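Local coordinates for protein UTP-glucose-1-phosphate uridylyltransferase 2 (Trypanosoma brucei, PDB 3GUE) that probably catalyses the transfer of a uridylyl group from UTP to alpha-D-glucose 1-phosphate, releasing UDP-glucose and diphosphate, at residues A[77-83]-A[126-132]; A[213-219]-A[304-310]. All coordinates share one frame; numbering follows the deposited sequence.

Contact 1: residues A[77-83]-A[126-132]. With UPG (uridine-5'-diphosphate-glucose), chain C.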
# COMPACT_ATOMS: atom_id res chain seq x y z
N ALA A 77 19.46 -1.28 -11.49
CA ALA A 77 18.24 -1.06 -10.74
C ALA A 77 17.01 -0.70 -11.62
O ALA A 77 17.16 -0.16 -12.71
CB ALA A 77 18.48 -0.03 -9.66
N VAL A 78 15.82 -1.05 -11.15
CA VAL A 78 14.56 -0.93 -11.89
C VAL A 78 13.53 -0.49 -10.85
O VAL A 78 13.60 -0.89 -9.70
CB VAL A 78 14.13 -2.29 -12.53
CG1 VAL A 78 12.69 -2.28 -12.98
CG2 VAL A 78 15.04 -2.67 -13.75
N VAL A 79 12.60 0.35 -11.25
CA VAL A 79 11.57 0.84 -10.32
C VAL A 79 10.23 0.26 -10.71
O VAL A 79 9.88 0.19 -11.89
CB VAL A 79 11.53 2.40 -10.25
CG1 VAL A 79 10.40 2.88 -9.30
CG2 VAL A 79 12.87 2.93 -9.77
N LEU A 80 9.51 -0.19 -9.69
CA LEU A 80 8.11 -0.60 -9.83
C LEU A 80 7.28 0.14 -8.81
O LEU A 80 7.61 0.17 -7.61
CB LEU A 80 7.96 -2.12 -9.63
CG LEU A 80 6.60 -2.84 -9.73
CD1 LEU A 80 5.87 -2.59 -10.98
CD2 LEU A 80 6.80 -4.34 -9.56
N LYS A 81 6.20 0.76 -9.29
CA LYS A 81 5.20 1.35 -8.39
C LYS A 81 3.95 0.48 -8.44
O LYS A 81 3.44 0.20 -9.54
CB LYS A 81 4.90 2.80 -8.84
CG LYS A 81 5.55 3.91 -7.99
CD LYS A 81 4.81 4.06 -6.65
CE LYS A 81 5.00 5.44 -6.00
NZ LYS A 81 6.04 5.42 -4.91
N LEU A 82 3.49 0.01 -7.28
CA LEU A 82 2.25 -0.78 -7.18
C LEU A 82 1.05 0.13 -7.54
O LEU A 82 0.96 1.28 -7.08
CB LEU A 82 2.10 -1.37 -5.78
CG LEU A 82 3.25 -2.24 -5.24
CD1 LEU A 82 3.01 -2.74 -3.80
CD2 LEU A 82 3.61 -3.43 -6.19
N ASN A 83 0.11 -0.39 -8.32
CA ASN A 83 -1.01 0.42 -8.83
C ASN A 83 -2.27 -0.42 -9.11
O ASN A 83 -3.11 -0.05 -9.92
CB ASN A 83 -0.54 1.15 -10.10
CG ASN A 83 -1.49 2.26 -10.55
OD1 ASN A 83 -1.93 3.09 -9.74
ND2 ASN A 83 -1.85 2.23 -11.81
N VAL A 126 16.56 4.97 -15.96
CA VAL A 126 16.17 3.85 -15.08
C VAL A 126 14.81 3.29 -15.50
O VAL A 126 13.85 4.06 -15.66
CB VAL A 126 16.16 4.28 -13.57
CG1 VAL A 126 15.14 5.39 -13.34
CG2 VAL A 126 15.89 3.09 -12.62
N PRO A 127 14.72 1.96 -15.72
CA PRO A 127 13.45 1.35 -16.08
C PRO A 127 12.37 1.57 -15.03
O PRO A 127 12.65 1.67 -13.82
CB PRO A 127 13.81 -0.14 -16.25
CG PRO A 127 15.24 -0.12 -16.61
CD PRO A 127 15.80 0.95 -15.71
N PHE A 128 11.13 1.73 -15.50
CA PHE A 128 9.99 2.04 -14.65
C PHE A 128 8.77 1.25 -15.07
O PHE A 128 8.48 1.17 -16.27
CB PHE A 128 9.65 3.52 -14.72
CG PHE A 128 8.42 3.92 -13.91
CD1 PHE A 128 8.48 4.03 -12.52
CD2 PHE A 128 7.22 4.23 -14.56
CE1 PHE A 128 7.34 4.41 -11.78
CE2 PHE A 128 6.06 4.64 -13.81
CZ PHE A 128 6.13 4.73 -12.44
N MET A 129 8.03 0.74 -14.09
CA MET A 129 6.88 -0.12 -14.31
C MET A 129 5.80 0.23 -13.29
O MET A 129 6.09 0.76 -12.22
CB MET A 129 7.26 -1.60 -14.18
CG MET A 129 8.08 -2.19 -15.34
SD MET A 129 8.34 -3.99 -15.26
CE MET A 129 9.42 -4.10 -13.86
N LEU A 130 4.57 -0.05 -13.65
CA LEU A 130 3.42 0.15 -12.79
C LEU A 130 2.68 -1.18 -12.84
O LEU A 130 2.37 -1.71 -13.92
CB LEU A 130 2.56 1.32 -13.32
CG LEU A 130 2.94 2.79 -13.12
CD1 LEU A 130 2.31 3.60 -14.23
CD2 LEU A 130 2.47 3.36 -11.76
N MET A 131 2.47 -1.77 -11.68
CA MET A 131 1.68 -2.98 -11.61
C MET A 131 0.21 -2.60 -11.54
O MET A 131 -0.27 -2.08 -10.51
CB MET A 131 2.08 -3.85 -10.43
CG MET A 131 1.42 -5.24 -10.46
SD MET A 131 2.11 -6.37 -9.27
CE MET A 131 1.16 -5.99 -7.77
N ASN A 132 -0.49 -2.91 -12.62
CA ASN A 132 -1.91 -2.60 -12.75
C ASN A 132 -2.75 -3.86 -12.64
O ASN A 132 -2.24 -4.94 -12.78
CB ASN A 132 -2.16 -1.83 -14.06
CG ASN A 132 -1.33 -0.52 -14.15
OD1 ASN A 132 -1.01 0.09 -13.15
ND2 ASN A 132 -0.98 -0.11 -15.35
N1 UPG C . -2.12 -3.13 -4.70
C2 UPG C . -1.83 -3.83 -5.88
N3 UPG C . -2.44 -5.06 -6.05
C4 UPG C . -3.29 -5.62 -5.13
C5 UPG C . -3.57 -4.93 -3.94
C6 UPG C . -2.99 -3.69 -3.71
O2 UPG C . -1.10 -3.41 -6.79
O4 UPG C . -3.79 -6.72 -5.40
C1C UPG C . -1.48 -1.79 -4.46
C2C UPG C . -2.33 -0.60 -4.00
O2C UPG C . -2.99 0.02 -5.11
C3C UPG C . -1.23 0.30 -3.44
C4C UPG C . -0.30 -0.69 -2.77
O4C UPG C . -0.55 -1.99 -3.38
O3C UPG C . -0.53 0.90 -4.53
C5C UPG C . -0.60 -0.83 -1.24
O5C UPG C . -1.84 -1.42 -0.96
PA UPG C . -2.77 -0.87 0.24
O1A UPG C . -2.80 0.61 0.05
O2A UPG C . -4.03 -1.61 0.34
O3A UPG C . -1.83 -1.17 1.56
PB UPG C . -1.81 -2.52 2.47
O1B UPG C . -1.62 -3.68 1.57
O2B UPG C . -2.93 -2.52 3.46
O3B UPG C . -0.50 -2.20 3.34
C1' UPG C . 0.81 -2.13 2.66
C2' UPG C . 1.73 -3.18 3.27
C3' UPG C . 1.82 -2.91 4.76
C4' UPG C . 2.41 -1.50 4.98
C5' UPG C . 1.53 -0.44 4.26
C6' UPG C . 2.25 0.88 4.20
O2' UPG C . 1.22 -4.51 3.05
O3' UPG C . 2.59 -3.93 5.37
O4' UPG C . 2.49 -1.20 6.37
O5' UPG C . 1.27 -0.78 2.88
O6' UPG C . 1.31 1.91 3.89

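Contact 2: residues A[213-219]-A[304-310]. With UPG (uridine-5'-diphosphate-glucose), chain C.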
# COMPACT_ATOMS: atom_id res chain seq x y z
N ARG A 213 19.44 -6.46 -11.96
CA ARG A 213 19.53 -7.40 -10.86
C ARG A 213 18.75 -6.94 -9.62
O ARG A 213 18.59 -7.71 -8.69
CB ARG A 213 21.00 -7.61 -10.43
CG ARG A 213 21.88 -8.36 -11.40
CD ARG A 213 21.43 -9.84 -11.55
NE ARG A 213 22.26 -10.53 -12.54
CZ ARG A 213 21.98 -10.61 -13.84
NH1 ARG A 213 20.90 -10.04 -14.32
NH2 ARG A 213 22.79 -11.26 -14.66
N TYR A 214 18.32 -5.68 -9.59
CA TYR A 214 17.65 -5.12 -8.42
C TYR A 214 16.40 -4.35 -8.78
O TYR A 214 16.35 -3.63 -9.80
CB TYR A 214 18.62 -4.21 -7.64
CG TYR A 214 19.74 -4.98 -6.98
CD1 TYR A 214 19.51 -5.66 -5.80
CD2 TYR A 214 21.01 -5.05 -7.56
CE1 TYR A 214 20.57 -6.39 -5.16
CE2 TYR A 214 22.04 -5.77 -6.94
CZ TYR A 214 21.82 -6.42 -5.73
OH TYR A 214 22.84 -7.15 -5.12
N MET A 215 15.39 -4.48 -7.92
CA MET A 215 14.14 -3.80 -8.11
C MET A 215 13.71 -3.10 -6.84
O MET A 215 13.62 -3.72 -5.79
CB MET A 215 13.04 -4.77 -8.56
CG MET A 215 11.67 -4.12 -8.62
SD MET A 215 10.47 -5.23 -9.37
CE MET A 215 11.10 -5.33 -11.05
N PHE A 216 13.44 -1.80 -6.96
CA PHE A 216 12.81 -1.03 -5.91
C PHE A 216 11.29 -0.92 -6.12
O PHE A 216 10.82 -0.39 -7.16
CB PHE A 216 13.50 0.34 -5.76
CG PHE A 216 12.87 1.22 -4.70
CD1 PHE A 216 12.95 0.87 -3.36
CD2 PHE A 216 12.21 2.39 -5.05
CE1 PHE A 216 12.35 1.63 -2.38
CE2 PHE A 216 11.60 3.20 -4.06
CZ PHE A 216 11.68 2.82 -2.73
N ILE A 217 10.55 -1.41 -5.14
CA ILE A 217 9.08 -1.44 -5.16
C ILE A 217 8.53 -0.62 -4.00
O ILE A 217 9.03 -0.70 -2.88
CB ILE A 217 8.52 -2.88 -5.00
CG1 ILE A 217 9.39 -3.92 -5.72
CG2 ILE A 217 7.02 -2.97 -5.44
CD1 ILE A 217 9.04 -5.34 -5.31
N SER A 218 7.50 0.17 -4.29
CA SER A 218 6.77 0.96 -3.29
C SER A 218 5.29 1.15 -3.68
O SER A 218 4.91 0.97 -4.85
CB SER A 218 7.43 2.34 -3.13
OG SER A 218 7.35 3.09 -4.33
N ASN A 219 4.48 1.50 -2.68
CA ASN A 219 3.08 1.76 -2.81
C ASN A 219 2.79 2.93 -3.74
O ASN A 219 3.46 3.96 -3.67
CB ASN A 219 2.48 2.04 -1.42
CG ASN A 219 2.31 0.77 -0.58
OD1 ASN A 219 2.43 -0.36 -1.08
ND2 ASN A 219 2.00 0.96 0.70
N ASN A 304 6.41 -0.62 3.04
CA ASN A 304 6.23 -1.33 1.74
C ASN A 304 7.20 -0.80 0.64
O ASN A 304 7.06 -1.13 -0.53
CB ASN A 304 4.73 -1.39 1.29
CG ASN A 304 4.29 -2.84 0.85
OD1 ASN A 304 4.90 -3.83 1.28
ND2 ASN A 304 3.27 -2.93 -0.01
N ASN A 305 8.16 0.04 1.04
CA ASN A 305 9.34 0.34 0.24
C ASN A 305 10.24 -0.90 0.37
O ASN A 305 10.93 -1.07 1.41
CB ASN A 305 10.12 1.56 0.78
CG ASN A 305 9.30 2.88 0.81
OD1 ASN A 305 8.27 3.04 0.15
ND2 ASN A 305 9.79 3.83 1.59
N ILE A 306 10.23 -1.76 -0.64
CA ILE A 306 10.98 -3.03 -0.61
C ILE A 306 11.93 -3.18 -1.80
O ILE A 306 11.53 -3.03 -2.94
CB ILE A 306 10.03 -4.28 -0.64
CG1 ILE A 306 8.87 -4.18 0.36
CG2 ILE A 306 10.81 -5.56 -0.49
CD1 ILE A 306 9.31 -4.11 1.79
N TRP A 307 13.18 -3.52 -1.49
CA TRP A 307 14.21 -3.87 -2.48
C TRP A 307 14.32 -5.37 -2.64
O TRP A 307 14.52 -6.12 -1.67
CB TRP A 307 15.57 -3.38 -2.05
CG TRP A 307 15.82 -1.89 -2.21
CD1 TRP A 307 15.58 -0.91 -1.30
CD2 TRP A 307 16.41 -1.25 -3.35
NE1 TRP A 307 15.96 0.30 -1.80
CE2 TRP A 307 16.47 0.13 -3.06
CE3 TRP A 307 16.86 -1.70 -4.60
CZ2 TRP A 307 16.96 1.08 -3.97
CZ3 TRP A 307 17.37 -0.75 -5.51
CH2 TRP A 307 17.42 0.62 -5.18
N ILE A 308 14.27 -5.81 -3.89
CA ILE A 308 14.51 -7.21 -4.16
C ILE A 308 15.68 -7.39 -5.14
O ILE A 308 15.92 -6.56 -6.02
CB ILE A 308 13.22 -7.98 -4.60
CG1 ILE A 308 12.65 -7.41 -5.90
CG2 ILE A 308 12.13 -8.01 -3.43
CD1 ILE A 308 11.53 -8.31 -6.52
N ASN A 309 16.44 -8.45 -4.90
CA ASN A 309 17.42 -8.94 -5.84
C ASN A 309 16.68 -9.90 -6.79
O ASN A 309 16.08 -10.91 -6.35
CB ASN A 309 18.61 -9.62 -5.12
CG ASN A 309 19.69 -10.13 -6.10
OD1 ASN A 309 19.42 -10.96 -6.95
ND2 ASN A 309 20.89 -9.62 -5.99
N LEU A 310 16.74 -9.56 -8.07
CA LEU A 310 15.95 -10.20 -9.10
C LEU A 310 16.45 -11.62 -9.44
O LEU A 310 15.66 -12.51 -9.69
CB LEU A 310 15.90 -9.29 -10.33
CG LEU A 310 15.17 -7.95 -10.17
CD1 LEU A 310 15.26 -7.17 -11.47
CD2 LEU A 310 13.70 -8.20 -9.80
N1 UPG C . -2.12 -3.13 -4.70
C2 UPG C . -1.83 -3.83 -5.88
N3 UPG C . -2.44 -5.06 -6.05
C4 UPG C . -3.29 -5.62 -5.13
C5 UPG C . -3.57 -4.93 -3.94
C6 UPG C . -2.99 -3.69 -3.71
O2 UPG C . -1.10 -3.41 -6.79
O4 UPG C . -3.79 -6.72 -5.40
C1C UPG C . -1.48 -1.79 -4.46
C2C UPG C . -2.33 -0.60 -4.00
O2C UPG C . -2.99 0.02 -5.11
C3C UPG C . -1.23 0.30 -3.44
C4C UPG C . -0.30 -0.69 -2.77
O4C UPG C . -0.55 -1.99 -3.38
O3C UPG C . -0.53 0.90 -4.53
C5C UPG C . -0.60 -0.83 -1.24
O5C UPG C . -1.84 -1.42 -0.96
PA UPG C . -2.77 -0.87 0.24
O1A UPG C . -2.80 0.61 0.05
O2A UPG C . -4.03 -1.61 0.34
O3A UPG C . -1.83 -1.17 1.56
PB UPG C . -1.81 -2.52 2.47
O1B UPG C . -1.62 -3.68 1.57
O2B UPG C . -2.93 -2.52 3.46
O3B UPG C . -0.50 -2.20 3.34
C1' UPG C . 0.81 -2.13 2.66
C2' UPG C . 1.73 -3.18 3.27
C3' UPG C . 1.82 -2.91 4.76
C4' UPG C . 2.41 -1.50 4.98
C5' UPG C . 1.53 -0.44 4.26
C6' UPG C . 2.25 0.88 4.20
O2' UPG C . 1.22 -4.51 3.05
O3' UPG C . 2.59 -3.93 5.37
O4' UPG C . 2.49 -1.20 6.37
O5' UPG C . 1.27 -0.78 2.88
O6' UPG C . 1.31 1.91 3.89
O HOH W 1 5.51 2.09 -0.30

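Contact 1: residues A[77-83]-A[126-132]
V79 to N83 and F128 to N132 run side by side as neighbouring parallel strands in the central sheet of the GT-A nucleotidyltransferase fold, and helix 107-122 makes the beta-alpha-beta crossover between them. Along the backbone ladder V79 N donates to P127 O, V79 O accepts from M129 N, K81 N reaches M129 O (2.9 Å), and M131 N closes on K81 O; the ladder ends in a weak bond from N83 N to M131 O. F128 and L130 lie on the helix side with V79 and K81. There V79 CG1 meets the edge of the F128 ring at CD1, near the ring plane, and K81 CB rests against L130 CD2 at 3.8 Å; T111 and L115 of the helix pack on F128. The other face belongs to L80, L82, M129 and M131. With CG of L80 anti to the backbone N (chi1 -180°), the turn at chi2 carries L80 CD1 toward the neighbouring strand, 3.6 Å from M129 CB. Farther along, the sheet meets the bound UDP-glucose. The bend of M131 at its sulfur (chi3 86°) turns M131 CE toward the nucleotide, 3.6 Å from the uracil oxygen UPG O2 and 3.9 Å from L82 CD2, while L82 CB and CD1 pack on the ribose. N83, a UDP-glucose-binding residue, has its amide gripped by three bonds: OD1 takes S97 OG, and ND2 serves T140 OG1 as well as N132. The two asparagine amides are turned 71° apart, and N83 ND2 approaches N132 OD1 at 2.7 Å from above the carbonyl plane.

Contact 2: residues A[213-219]-A[304-310]
N219 and N304 meet amide to amide beside the UDP-glucose. N219 ND2 donates to the glucose ring oxygen O5' (2.9 Å), and its OD1 takes a 2.9 Å bond from N304 ND2. With both amide atoms engaged, the rotation of the N219 side chain is fixed. The N304 amide, 64° from the plane of its partner, sets CG 3.5 Å from C2' of the glucose. One step back, a water accepts from N219 N (2.7 Å) and donates to N305 OD1 (3.0 Å); N305 ND2 turns instead to E245 and R371. Behind this site the strands run antiparallel, 300-309 being the one reversed strand in the mixed central sheet of the GT-A fold. M215 with I308 and I217 with I306 form hydrogen-bonded pairs. In the non-hydrogen-bonded pair between them, F216 puts CB squarely over the six-membered ring of W307, 3.8 Å from its centroid. The F216 phenyl ring, CG anti to the backbone N (chi1 178°), slants at 42° to the five-membered ring of W307, with F216 CD1 over that indole face near W307 NE1. L232 and M235 of helix 229-237 pack on W307. On the sheet face of M215 and I308, M215 CB touches L310 CD2. Where the strand gives way to helix 310-319, N309 is the N-cap, its OD1 accepting from E312 N, and L310 N donates to R213 O at 2.7 Å.

In the fold
Contacts 1 and 2 are both buried pairings in one sheet, placed side by side because strands 77-83 and 214-219 are neighbours: L80 N bonds to F216 O, and the methyls of M129 and M215 pack together. K81 NZ also reaches across to S218 OG, joining the two contacts near their nucleotide ends. Contact 1 is parallel and its apolar faces are mainly aliphatic and methionine, with F128 toward a helix; contact 2 is antiparallel and turns W307, paired with F216, against helix 229-237. Both end at UDP-glucose, but contact 1 lies against the uracil and ribose through L82 and M131, whereas contact 2 gives a direct hydrogen bond to the glucose ring.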